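Local coordinates for protein CRISPR-associated endonuclease Cas3-HD (PDB 3S4L) that cuts single-stranded DNA in a magnesium-dependent reaction, and single-stranded RNA without added metal, as the HD nuclease of CRISPR interference, at residues R41-A45 and L46-L50; M59-L62 and I63-D67; K110-A113 and F114-A117; D161-K164 and K165-G168; D182-I185 and R186-E190. All blocks are in the same frame, centred on the assembly; numbering follows the deposited sequence.

Interaction 1: R41-A45 and L46-L50; sequences RALEA and LNIKL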
loop_
_atom_site.group_PDB
_atom_site.type_symbol
_atom_site.label_atom_id
_atom_site.label_comp_id
_atom_site.label_asym_id
_atom_site.label_seq_id
_atom_site.Cartn_x
_atom_site.Cartn_y
_atom_site.Cartn_z
ATOM N N ARG A 41 -11.317 -10.271 -13.298
ATOM C CA ARG A 41 -11.328 -11.723 -13.465
ATOM C C ARG A 41 -10.231 -12.439 -12.663
ATOM O O ARG A 41 -10.368 -13.619 -12.338
ATOM C CB ARG A 41 -11.330 -12.119 -14.950
ATOM C CG ARG A 41 -12.748 -12.164 -15.541
ATOM C CD ARG A 41 -12.757 -12.108 -17.051
ATOM N NE ARG A 41 -13.326 -13.318 -17.643
ATOM C CZ ARG A 41 -14.625 -13.611 -17.673
ATOM N NH1 ARG A 41 -15.513 -12.785 -17.129
ATOM N NH2 ARG A 41 -15.040 -14.742 -18.239
ATOM N N ALA A 42 -9.170 -11.714 -12.331
ATOM C CA ALA A 42 -8.117 -12.221 -11.463
ATOM C C ALA A 42 -8.647 -12.345 -10.043
ATOM O O ALA A 42 -8.472 -13.382 -9.409
ATOM C CB ALA A 42 -6.903 -11.293 -11.496
ATOM N N LEU A 43 -9.279 -11.279 -9.549
ATOM C CA LEU A 43 -9.980 -11.310 -8.263
ATOM C C LEU A 43 -10.996 -12.444 -8.214
ATOM O O LEU A 43 -11.240 -13.031 -7.165
ATOM C CB LEU A 43 -10.692 -9.987 -7.987
ATOM C CG LEU A 43 -9.782 -8.826 -7.616
ATOM C CD1 LEU A 43 -10.592 -7.566 -7.399
ATOM C CD2 LEU A 43 -8.940 -9.182 -6.377
ATOM N N GLU A 44 -11.563 -12.752 -9.368
ATOM C CA GLU A 44 -12.626 -13.735 -9.476
ATOM C C GLU A 44 -12.055 -15.145 -9.397
ATOM O O GLU A 44 -12.788 -16.127 -9.199
ATOM C CB GLU A 44 -13.378 -13.525 -10.795
ATOM C CG GLU A 44 -14.782 -14.096 -10.837
ATOM C CD GLU A 44 -15.630 -13.461 -11.935
ATOM O OE1 GLU A 44 -15.380 -13.748 -13.130
ATOM O OE2 GLU A 44 -16.535 -12.662 -11.601
ATOM N N ALA A 45 -10.738 -15.237 -9.559
ATOM C CA ALA A 45 -10.051 -16.516 -9.496
ATOM C C ALA A 45 -9.532 -16.740 -8.076
ATOM O O ALA A 45 -8.868 -17.733 -7.794
ATOM C CB ALA A 45 -8.921 -16.561 -10.505
ATOM N N LEU A 46 -9.834 -15.787 -7.199
ATOM C CA LEU A 46 -9.652 -15.951 -5.762
ATOM C C LEU A 46 -11.026 -15.937 -5.095
ATOM O O LEU A 46 -11.155 -15.631 -3.910
ATOM C CB LEU A 46 -8.786 -14.826 -5.193
ATOM C CG LEU A 46 -7.395 -14.623 -5.805
ATOM C CD1 LEU A 46 -6.565 -13.715 -4.918
ATOM C CD2 LEU A 46 -6.703 -15.953 -5.997
ATOM N N ASN A 47 -12.050 -16.261 -5.882
ATOM C CA ASN A 47 -13.450 -16.164 -5.452
ATOM C C ASN A 47 -13.815 -14.834 -4.783
ATOM O O ASN A 47 -14.577 -14.789 -3.820
ATOM C CB ASN A 47 -13.847 -17.326 -4.540
ATOM C CG ASN A 47 -15.351 -17.555 -4.511
ATOM O OD1 ASN A 47 -16.035 -17.431 -5.537
ATOM N ND2 ASN A 47 -15.874 -17.889 -3.336
ATOM N N ILE A 48 -13.267 -13.750 -5.303
ATOM C CA ILE A 48 -13.648 -12.425 -4.854
ATOM C C ILE A 48 -14.457 -11.789 -5.979
ATOM O O ILE A 48 -13.946 -11.615 -7.089
ATOM C CB ILE A 48 -12.413 -11.577 -4.539
ATOM C CG1 ILE A 48 -11.547 -12.279 -3.480
ATOM C CG2 ILE A 48 -12.833 -10.210 -4.072
ATOM C CD1 ILE A 48 -10.363 -11.457 -3.023
ATOM N N LYS A 49 -15.723 -11.477 -5.702
ATOM C CA LYS A 49 -16.623 -10.973 -6.738
ATOM C C LYS A 49 -16.907 -9.462 -6.613
ATOM O O LYS A 49 -17.567 -9.006 -5.671
ATOM C CB LYS A 49 -17.926 -11.776 -6.738
ATOM C CG LYS A 49 -18.403 -12.202 -8.111
ATOM C CD LYS A 49 -18.657 -13.706 -8.148
ATOM C CE LYS A 49 -19.479 -14.120 -9.363
ATOM N NZ LYS A 49 -20.858 -13.549 -9.321
ATOM N N LEU A 50 -16.382 -8.696 -7.565
ATOM C CA LEU A 50 -16.539 -7.244 -7.597
ATOM C C LEU A 50 -16.944 -6.847 -9.003
ATOM O O LEU A 50 -16.360 -7.345 -9.969
ATOM C CB LEU A 50 -15.206 -6.551 -7.285
ATOM C CG LEU A 50 -14.636 -6.485 -5.867
ATOM C CD1 LEU A 50 -13.501 -5.475 -5.846
ATOM C CD2 LEU A 50 -15.715 -6.091 -4.876
#
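L43 and I48 meet where helix 36-43 gives way to the loop that follows. L43 O accepts hydrogen bonds from I48 N at 2.8 Å and from L46 N at 3.1 Å. The two donors reach it from opposite faces of the carbonyl plane. L46 N sits well above that plane, while I48 N is only tilted from it. A weak bond from N47 N to E44 O, 3.4 Å long, runs beside them. The I48-to-L43 and N47-to-E44 bonds, with positive phi at N47 (48°), make a Schellman motif. As is usual for that motif, the residues at its two ends also touch by their apolar side chains. L43 CB and I48 CB lie 4.2 Å apart. The end of L43 crosses the end of L50 at an oblique angle, with L43 CD1 and L50 CD1 3.9 Å apart. E44 keeps CG anti to its amide nitrogen (chi1 -158°), and its extended chain carries OE2 to within 4.0 Å of K49 CE. Outside the turn, L43 and L46 press on I207 of helix 204-215 and on I115 of helix 110-121, and L43 and L50 touch L112. The backbone carries the polar bonding of the turn. L43 and I48 are buried on its apolar side, with L46 and L50 beside them. The E44 and K49 charges probably attract each other only loosely.

Interaction 2: M59-L62 and I63-D67; sequences MKIL and IKLHD. With CA (calcium ion), chain C.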
loop_
_atom_site.group_PDB
_atom_site.type_symbol
_atom_site.label_atom_id
_atom_site.label_comp_id
_atom_site.label_asym_id
_atom_site.label_seq_id
_atom_site.Cartn_x
_atom_site.Cartn_y
_atom_site.Cartn_z
ATOM N N MET A 59 -8.821 -0.248 -7.055
ATOM C CA MET A 59 -7.539 0.144 -7.641
ATOM C C MET A 59 -7.121 1.555 -7.238
ATOM O O MET A 59 -5.943 1.792 -6.957
ATOM C CB MET A 59 -7.570 0.017 -9.163
ATOM C CG MET A 59 -7.570 -1.431 -9.637
ATOM S SD MET A 59 -6.156 -2.358 -8.961
ATOM C CE MET A 59 -4.825 -1.361 -9.618
ATOM N N LYS A 60 -8.078 2.484 -7.209
ATOM C CA LYS A 60 -7.803 3.853 -6.793
ATOM C C LYS A 60 -7.258 3.916 -5.367
ATOM O O LYS A 60 -6.485 4.807 -5.019
ATOM C CB LYS A 60 -9.066 4.710 -6.856
ATOM C CG LYS A 60 -9.538 5.121 -8.246
ATOM C CD LYS A 60 -10.767 6.017 -8.110
ATOM C CE LYS A 60 -11.704 5.898 -9.288
ATOM N NZ LYS A 60 -12.996 6.571 -8.992
ATOM N N ILE A 61 -7.693 2.994 -4.525
ATOM C CA ILE A 61 -7.219 3.017 -3.154
ATOM C C ILE A 61 -5.766 2.542 -3.075
ATOM O O ILE A 61 -4.952 3.147 -2.378
ATOM C CB ILE A 61 -8.129 2.221 -2.212
ATOM C CG1 ILE A 61 -9.468 2.928 -2.102
ATOM C CG2 ILE A 61 -7.498 2.118 -0.840
ATOM C CD1 ILE A 61 -10.536 2.117 -1.423
ATOM N N LEU A 62 -5.440 1.487 -3.816
ATOM C CA LEU A 62 -4.060 1.020 -3.909
ATOM C C LEU A 62 -3.185 2.132 -4.454
ATOM O O LEU A 62 -2.058 2.349 -4.003
ATOM C CB LEU A 62 -3.969 -0.179 -4.849
ATOM C CG LEU A 62 -4.812 -1.363 -4.424
ATOM C CD1 LEU A 62 -4.365 -2.586 -5.216
ATOM C CD2 LEU A 62 -4.662 -1.584 -2.921
ATOM N N ILE A 63 -3.713 2.828 -5.448
ATOM C CA ILE A 63 -2.990 3.911 -6.061
ATOM C C ILE A 63 -2.747 4.971 -5.001
ATOM O O ILE A 63 -1.628 5.448 -4.830
ATOM C CB ILE A 63 -3.767 4.471 -7.274
ATOM C CG1 ILE A 63 -3.711 3.469 -8.434
ATOM C CG2 ILE A 63 -3.199 5.824 -7.722
ATOM C CD1 ILE A 63 -4.772 3.678 -9.488
ATOM N N LYS A 64 -3.782 5.321 -4.252
ATOM C CA LYS A 64 -3.633 6.416 -3.316
ATOM C C LYS A 64 -2.795 6.050 -2.088
ATOM O O LYS A 64 -2.143 6.899 -1.490
ATOM C CB LYS A 64 -5.010 6.938 -2.898
ATOM C CG LYS A 64 -5.777 7.638 -4.020
ATOM C CD LYS A 64 -7.206 7.935 -3.597
ATOM C CE LYS A 64 -7.906 8.853 -4.589
ATOM N NZ LYS A 64 -9.357 8.998 -4.239
ATOM N N LEU A 65 -2.808 4.787 -1.707
ATOM C CA LEU A 65 -2.234 4.430 -0.429
ATOM C C LEU A 65 -0.907 3.684 -0.518
ATOM O O LEU A 65 -0.250 3.469 0.505
ATOM C CB LEU A 65 -3.244 3.613 0.373
ATOM C CG LEU A 65 -4.525 4.329 0.805
ATOM C CD1 LEU A 65 -5.395 3.362 1.616
ATOM C CD2 LEU A 65 -4.202 5.585 1.630
ATOM N N HIS A 66 -0.498 3.267 -1.712
ATOM C CA HIS A 66 0.674 2.397 -1.747
ATOM C C HIS A 66 1.947 3.090 -1.227
ATOM O O HIS A 66 2.863 2.426 -0.748
ATOM C CB HIS A 66 0.872 1.735 -3.111
ATOM C CG HIS A 66 1.344 2.665 -4.176
ATOM N ND1 HIS A 66 0.498 3.543 -4.817
ATOM C CD2 HIS A 66 2.568 2.851 -4.722
ATOM C CE1 HIS A 66 1.181 4.232 -5.709
ATOM N NE2 HIS A 66 2.439 3.825 -5.677
ATOM N N ASP A 67 1.994 4.417 -1.307
ATOM C CA ASP A 67 3.109 5.171 -0.740
ATOM C C ASP A 67 2.768 5.975 0.497
ATOM O O ASP A 67 3.518 6.894 0.864
ATOM C CB ASP A 67 3.717 6.104 -1.791
ATOM C CG ASP A 67 4.649 5.377 -2.740
ATOM O OD1 ASP A 67 4.889 5.895 -3.853
ATOM O OD2 ASP A 67 5.124 4.285 -2.354
HETATM CA CA CA C . 6.882 3.029 -3.008
HETATM O O HOH W 1 5.976 3.829 -4.988
HETATM O O HOH W 2 8.356 5.257 -3.921
#
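H66 turns its imidazole back against the preceding turn of helix 52-65, edge toward L62. CG lies between the backbone nitrogen and the carbonyl carbon (chi1 72°), which sets ND1 beside L62 O. H66 ND1 donates to L62 O at 2.9 Å, and H66 N donates to the same oxygen at 2.9 Å. L62 O is thus gripped twice by one residue, and it lies slightly off the ring plane. A weak bond from H66 ND1 to I63 O helps to fix the rotation of the ring. On another side of the helix, I61 and L65 lie side by side and point the same way. I61 CG2 and L65 CD1 are tightly packed at 3.5 Å. D67 turns to the metal: D67 OD2 binds the calcium ion at 2.3 Å, and OD1 accepts a hydrogen bond from a water that is also a ligand. H91, H123 and H124 complete the protein ligands of the calcium ion, and H66 meets H123 edge-to-face. H66 and D67 are the pair that names the HD fold. The helix runs through the core: W28 of helix 17-31 covers M59 and I63, T99 of helix 91-107 covers L62 and L65, and L215 of helix 204-215 covers L62, I63 and H66.

Interaction 3: K110-A113 and F114-A117; sequences KNLA and FIGA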
loop_
_atom_site.group_PDB
_atom_site.type_symbol
_atom_site.label_atom_id
_atom_site.label_comp_id
_atom_site.label_asym_id
_atom_site.label_seq_id
_atom_site.Cartn_x
_atom_site.Cartn_y
_atom_site.Cartn_z
ATOM N N LYS A 110 -12.343 -9.517 4.076
ATOM C CA LYS A 110 -10.987 -9.772 4.574
ATOM C C LYS A 110 -10.005 -10.262 3.499
ATOM O O LYS A 110 -8.840 -9.882 3.513
ATOM C CB LYS A 110 -10.995 -10.758 5.753
ATOM C CG LYS A 110 -11.404 -10.165 7.104
ATOM C CD LYS A 110 -11.286 -11.179 8.273
ATOM C CE LYS A 110 -12.600 -11.933 8.529
ATOM N NZ LYS A 110 -12.786 -12.384 9.963
ATOM N N ASN A 111 -10.454 -11.115 2.581
ATOM C CA ASN A 111 -9.553 -11.589 1.532
ATOM C C ASN A 111 -9.128 -10.465 0.566
ATOM O O ASN A 111 -7.956 -10.362 0.194
ATOM C CB ASN A 111 -10.137 -12.795 0.782
ATOM C CG ASN A 111 -10.211 -14.047 1.648
ATOM O OD1 ASN A 111 -9.891 -14.012 2.835
ATOM N ND2 ASN A 111 -10.655 -15.156 1.057
ATOM N N LEU A 112 -10.075 -9.616 0.175
ATOM C CA LEU A 112 -9.769 -8.485 -0.700
ATOM C C LEU A 112 -8.769 -7.533 -0.030
ATOM O O LEU A 112 -7.764 -7.137 -0.636
ATOM C CB LEU A 112 -11.054 -7.744 -1.098
ATOM C CG LEU A 112 -10.928 -6.565 -2.067
ATOM C CD1 LEU A 112 -10.346 -7.008 -3.417
ATOM C CD2 LEU A 112 -12.286 -5.911 -2.257
ATOM N N ALA A 113 -9.034 -7.182 1.225
ATOM C CA ALA A 113 -8.141 -6.303 1.987
ATOM C C ALA A 113 -6.744 -6.923 2.137
ATOM O O ALA A 113 -5.712 -6.250 1.991
ATOM C CB ALA A 113 -8.746 -6.018 3.346
ATOM N N PHE A 114 -6.705 -8.220 2.425
ATOM C CA PHE A 114 -5.426 -8.903 2.496
ATOM C C PHE A 114 -4.698 -8.800 1.163
ATOM O O PHE A 114 -3.529 -8.413 1.110
ATOM C CB PHE A 114 -5.589 -10.376 2.887
ATOM C CG PHE A 114 -4.300 -11.166 2.821
ATOM C CD1 PHE A 114 -3.999 -11.946 1.708
ATOM C CD2 PHE A 114 -3.386 -11.121 3.864
ATOM C CE1 PHE A 114 -2.804 -12.682 1.647
ATOM C CE2 PHE A 114 -2.192 -11.843 3.805
ATOM C CZ PHE A 114 -1.905 -12.621 2.696
ATOM N N ILE A 115 -5.380 -9.148 0.075
ATOM C CA ILE A 115 -4.700 -9.181 -1.211
ATOM C C ILE A 115 -4.259 -7.784 -1.649
ATOM O O ILE A 115 -3.230 -7.620 -2.299
ATOM C CB ILE A 115 -5.562 -9.771 -2.310
ATOM C CG1 ILE A 115 -4.761 -9.813 -3.583
ATOM C CG2 ILE A 115 -6.722 -8.865 -2.617
ATOM C CD1 ILE A 115 -5.620 -9.887 -4.784
ATOM N N GLY A 116 -5.053 -6.774 -1.310
ATOM C CA GLY A 116 -4.682 -5.404 -1.629
ATOM C C GLY A 116 -3.466 -5.000 -0.819
ATOM O O GLY A 116 -2.521 -4.444 -1.364
ATOM N N ALA A 117 -3.482 -5.300 0.480
ATOM C CA ALA A 117 -2.382 -4.919 1.359
ATOM C C ALA A 117 -1.072 -5.602 0.960
ATOM O O ALA A 117 0.002 -4.995 1.015
ATOM C CB ALA A 117 -2.726 -5.234 2.821
#
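L112 and I115 both swing their gamma branches back from the amide nitrogen. L112 places CG anti to it (chi1 -177°), and I115 does the same with CG1 (chi1 -178°). The second choice leaves I115 CG2 in the position between the backbone nitrogen and the carbonyl carbon. That methyl faces back along the helix, and I115 CG2 meets L112 CD1 at 4.1 Å, where the two side chains cross. The same methyl is modelled implausibly close to L112 O, so the exact fit at this point is doubtful. F114 CB lies 3.3 Å from K110 O, and its ring leads away to M191 of helix 181-197. A117 CB comes within 3.3 Å of A113 O. Regular backbone bonds join the two turns. F114 N donates to K110 O at 2.9 Å, I115 N to N111 O at 2.9 Å, and A117 N to A113 O at 2.9 Å. The helix begins just before, where D109 OD1 accepts from L112 N. Small residues A113 and A117 lie against Y100 of helix 91-107, and I115 lies against I207 and L211 of helix 204-215. Backbone bonds satisfy the amides of F114, I115 and A117, and D109 serves that of L112. The buried side chains L112, A113, I115 and A117 offer only carbon to the parts around them, while K110 and N111 lie on the exposed side.

Interaction 4: D161-K164 and K165-G168; sequences DLIK and KLIG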
loop_
_atom_site.group_PDB
_atom_site.type_symbol
_atom_site.label_atom_id
_atom_site.label_comp_id
_atom_site.label_asym_id
_atom_site.label_seq_id
_atom_site.Cartn_x
_atom_site.Cartn_y
_atom_site.Cartn_z
ATOM N N ASP A 161 -5.296 14.204 8.796
ATOM C CA ASP A 161 -5.773 15.141 7.791
ATOM C C ASP A 161 -5.343 14.703 6.391
ATOM O O ASP A 161 -6.158 14.675 5.463
ATOM C CB ASP A 161 -5.303 16.565 8.111
ATOM C CG ASP A 161 -4.593 17.221 6.946
ATOM O OD1 ASP A 161 -5.280 17.618 5.981
ATOM O OD2 ASP A 161 -3.349 17.344 7.001
ATOM N N LEU A 162 -4.072 14.329 6.249
ATOM C CA LEU A 162 -3.564 13.809 4.978
ATOM C C LEU A 162 -4.418 12.662 4.445
ATOM O O LEU A 162 -4.771 12.651 3.265
ATOM C CB LEU A 162 -2.106 13.362 5.100
ATOM C CG LEU A 162 -1.546 12.687 3.846
ATOM C CD1 LEU A 162 -1.445 13.678 2.699
ATOM C CD2 LEU A 162 -0.185 12.053 4.117
ATOM N N ILE A 163 -4.751 11.707 5.313
ATOM C CA ILE A 163 -5.570 10.567 4.903
ATOM C C ILE A 163 -6.943 11.031 4.448
ATOM O O ILE A 163 -7.479 10.537 3.467
ATOM C CB ILE A 163 -5.749 9.540 6.028
ATOM C CG1 ILE A 163 -4.459 8.751 6.235
ATOM C CG2 ILE A 163 -6.870 8.573 5.678
ATOM C CD1 ILE A 163 -4.038 7.934 5.034
ATOM N N LYS A 164 -7.508 11.990 5.170
ATOM C CA LYS A 164 -8.796 12.563 4.809
ATOM C C LYS A 164 -8.739 13.160 3.402
ATOM O O LYS A 164 -9.596 12.869 2.564
ATOM C CB LYS A 164 -9.212 13.614 5.837
ATOM C CG LYS A 164 -10.648 13.474 6.321
ATOM C CD LYS A 164 -10.901 14.236 7.625
ATOM C CE LYS A 164 -10.522 13.405 8.846
ATOM N NZ LYS A 164 -11.151 13.919 10.102
ATOM N N LYS A 165 -7.727 13.984 3.141
ATOM C CA LYS A 165 -7.516 14.555 1.806
ATOM C C LYS A 165 -7.440 13.466 0.733
ATOM O O LYS A 165 -7.957 13.626 -0.376
ATOM C CB LYS A 165 -6.224 15.379 1.776
ATOM C CG LYS A 165 -6.403 16.882 1.737
ATOM C CD LYS A 165 -5.046 17.576 1.731
ATOM C CE LYS A 165 -4.191 17.102 2.905
ATOM N NZ LYS A 165 -2.846 17.745 2.957
ATOM N N LEU A 166 -6.784 12.360 1.080
ATOM C CA LEU A 166 -6.536 11.269 0.150
ATOM C C LEU A 166 -7.746 10.381 -0.093
ATOM O O LEU A 166 -8.056 10.060 -1.239
ATOM C CB LEU A 166 -5.396 10.382 0.670
ATOM C CG LEU A 166 -3.953 10.826 0.456
ATOM C CD1 LEU A 166 -3.024 10.197 1.509
ATOM C CD2 LEU A 166 -3.497 10.482 -0.955
ATOM N N ILE A 167 -8.395 9.928 0.979
ATOM C CA ILE A 167 -9.405 8.877 0.845
ATOM C C ILE A 167 -10.762 9.286 1.416
ATOM O O ILE A 167 -11.762 8.578 1.250
ATOM C CB ILE A 167 -8.939 7.519 1.435
ATOM C CG1 ILE A 167 -8.698 7.630 2.938
ATOM C CG2 ILE A 167 -7.682 7.035 0.731
ATOM C CD1 ILE A 167 -9.269 6.470 3.711
ATOM N N GLY A 168 -10.794 10.432 2.082
ATOM C CA GLY A 168 -12.053 11.030 2.477
ATOM C C GLY A 168 -12.604 10.635 3.831
ATOM O O GLY A 168 -13.751 10.956 4.144
#
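The D161 carboxylate is the flat side-chain group of this contact, and the end of K165 crosses it. D161 OD1 lies 3.3 Å from K165 CE and 3.9 Å from K165 NZ, a long salt bridge. D161 OD2 is only a little farther from the amine. K165 bends at chi3 (-54°), which brings its end back over the turn. The charges are held loosely and on an exposed side of the helix. The other side is apolar. I163 and I167 lie side by side and point the same way, with I163 CG2 and I167 CG1 packed tightly at 3.4 Å. L162 CG meets L166 CD1 at 3.7 Å. Along the backbone, K165 N donates to D161 O at 2.9 Å and I167 N to I163 O at 2.7 Å. A weak bond from G168 N to K164 O, 2.8 Å, closes the last turn. L162, I163 and L166 lean on I68, and I163 and I167 also rest on L65 of helix 52-65. L166 O accepts a weak hydrogen bond from K64 NZ. G168 has positive phi (90°) and leaves the helix there, the familiar glycine stop at a helix C terminus. The helix is amphipathic and packs against the helix and loop that lead into the metal site.

Interaction 5: D182-I185 and R186-E190; sequences DDII and RFVIE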
loop_
_atom_site.group_PDB
_atom_site.type_symbol
_atom_site.label_atom_id
_atom_site.label_comp_id
_atom_site.label_asym_id
_atom_site.label_seq_id
_atom_site.Cartn_x
_atom_site.Cartn_y
_atom_site.Cartn_z
ATOM N N ASP A 182 4.509 -1.208 17.288
ATOM C CA ASP A 182 4.465 -2.639 17.525
ATOM C C ASP A 182 3.213 -3.235 16.898
ATOM O O ASP A 182 3.222 -4.373 16.420
ATOM C CB ASP A 182 4.605 -2.963 19.031
ATOM C CG ASP A 182 5.923 -2.443 19.625
ATOM O OD1 ASP A 182 6.834 -2.042 18.856
ATOM O OD2 ASP A 182 6.052 -2.440 20.868
ATOM N N ASP A 183 2.142 -2.452 16.858
ATOM C CA ASP A 183 0.946 -2.873 16.142
ATOM C C ASP A 183 1.214 -3.112 14.656
ATOM O O ASP A 183 0.690 -4.062 14.076
ATOM C CB ASP A 183 -0.169 -1.845 16.331
ATOM C CG ASP A 183 -0.575 -1.694 17.786
ATOM O OD1 ASP A 183 -1.225 -2.626 18.316
ATOM O OD2 ASP A 183 -0.241 -0.653 18.397
ATOM N N ILE A 184 2.041 -2.266 14.046
ATOM C CA ILE A 184 2.372 -2.422 12.624
ATOM C C ILE A 184 3.266 -3.647 12.418
ATOM O O ILE A 184 3.081 -4.418 11.473
ATOM C CB ILE A 184 2.997 -1.123 12.027
ATOM C CG1 ILE A 184 1.973 0.016 12.118
ATOM C CG2 ILE A 184 3.436 -1.334 10.575
ATOM C CD1 ILE A 184 2.461 1.384 11.614
ATOM N N ILE A 185 4.219 -3.827 13.329
ATOM C CA ILE A 185 5.068 -5.011 13.349
ATOM C C ILE A 185 4.228 -6.288 13.412
ATOM O O ILE A 185 4.414 -7.212 12.616
ATOM C CB ILE A 185 6.062 -4.940 14.540
ATOM C CG1 ILE A 185 7.173 -3.922 14.243
ATOM C CG2 ILE A 185 6.630 -6.330 14.900
ATOM C CD1 ILE A 185 8.076 -3.621 15.457
ATOM N N ARG A 186 3.294 -6.333 14.355
ATOM C CA ARG A 186 2.440 -7.504 14.541
ATOM C C ARG A 186 1.656 -7.781 13.272
ATOM O O ARG A 186 1.584 -8.925 12.810
ATOM C CB ARG A 186 1.465 -7.267 15.701
ATOM C CG ARG A 186 1.676 -8.152 16.897
ATOM C CD ARG A 186 0.665 -7.856 18.003
ATOM N NE ARG A 186 0.781 -6.490 18.500
ATOM C CZ ARG A 186 1.651 -6.102 19.424
ATOM N NH1 ARG A 186 2.482 -6.987 19.968
ATOM N NH2 ARG A 186 1.690 -4.831 19.803
ATOM N N PHE A 187 1.056 -6.731 12.709
ATOM C CA PHE A 187 0.318 -6.895 11.462
ATOM C C PHE A 187 1.185 -7.441 10.342
ATOM O O PHE A 187 0.815 -8.407 9.678
ATOM C CB PHE A 187 -0.333 -5.593 10.983
ATOM C CG PHE A 187 -0.974 -5.733 9.637
ATOM C CD1 PHE A 187 -2.204 -6.348 9.505
ATOM C CD2 PHE A 187 -0.326 -5.300 8.501
ATOM C CE1 PHE A 187 -2.782 -6.506 8.261
ATOM C CE2 PHE A 187 -0.897 -5.451 7.267
ATOM C CZ PHE A 187 -2.129 -6.058 7.145
ATOM N N VAL A 188 2.332 -6.814 10.115
ATOM C CA VAL A 188 3.199 -7.239 9.020
ATOM C C VAL A 188 3.732 -8.675 9.184
ATOM O O VAL A 188 3.740 -9.452 8.229
ATOM C CB VAL A 188 4.363 -6.258 8.787
ATOM C CG1 VAL A 188 5.190 -6.732 7.605
ATOM C CG2 VAL A 188 3.821 -4.834 8.560
ATOM N N ILE A 189 4.167 -9.032 10.387
ATOM C CA ILE A 189 4.565 -10.408 10.643
ATOM C C ILE A 189 3.425 -11.350 10.277
ATOM O O ILE A 189 3.615 -12.312 9.524
ATOM C CB ILE A 189 4.953 -10.614 12.129
ATOM C CG1 ILE A 189 6.276 -9.915 12.427
ATOM C CG2 ILE A 189 5.051 -12.107 12.471
ATOM C CD1 ILE A 189 6.635 -9.889 13.895
ATOM N N GLU A 190 2.236 -11.059 10.802
ATOM C CA GLU A 190 1.050 -11.871 10.532
ATOM C C GLU A 190 0.774 -11.952 9.035
ATOM O O GLU A 190 0.284 -12.964 8.537
ATOM C CB GLU A 190 -0.168 -11.298 11.268
ATOM C CG GLU A 190 -1.278 -12.305 11.529
ATOM C CD GLU A 190 -2.517 -11.679 12.161
ATOM O OE1 GLU A 190 -3.437 -12.439 12.550
ATOM O OE2 GLU A 190 -2.575 -10.431 12.261
#
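R186 folds back toward D182 and D183 on the exposed side of helix 181-197. A bend at chi3 (-62°) returns its guanidinium over the preceding turn. One face of the group lies over D182 O, which is offset toward its rim. D183 OD1 approaches its edge, in plane, at 3.9 Å from R186 NH2, a long salt bridge. The D183 carboxylate and the guanidinium are turned 73° from each other, not laid flat together. R186 NH2 also comes within 3.5 Å of D182 CB, but the D182 carboxylate is not in contact with it. The bonding here is therefore loose, and it probably owes more to general attraction than to a fixed pair.

The backbone bonds are regular. R186 N donates to D182 O at 2.8 Å, F187 N to D183 O at 3.0 Å, V188 N to I184 O at 2.9 Å and I189 N to I185 O at 2.9 Å.

Apolar contacts link I185 with I189 and I184 with V188. The first pair lies side by side, with I185 CG2 and I189 CD1 3.7 Å apart. The second crosses, with I184 CG2 and V188 CG2 4.1 Å apart. I184 and V188 are buried against helices 91-107 and 142-149, and the F187 ring meets Y100. This is an amphipathic helix packed on the outside of the all-helical HD domain.

From the N terminus the five contacts follow one another in series. None encloses or crosses another, and each closes only a local turn. Interaction 1 lies at the C-terminal part of helix 36-43 and the loop after it. Interaction 2 lies late in helix 52-65 and leads to the metal site. Interaction 3 starts helix 110-121, interaction 4 ends helix 159-167, and interaction 5 lies within helix 181-197. In space three pairs touch. Interaction 1 packs on interaction 3, with I48 also resting on L112. L62 of interaction 2 reaches G116 of interaction 3. K64 and L65 of interaction 2 meet the helix of interaction 4. Interaction 5 touches none of the others, though its nearest atoms come about 4 Å from interaction 3.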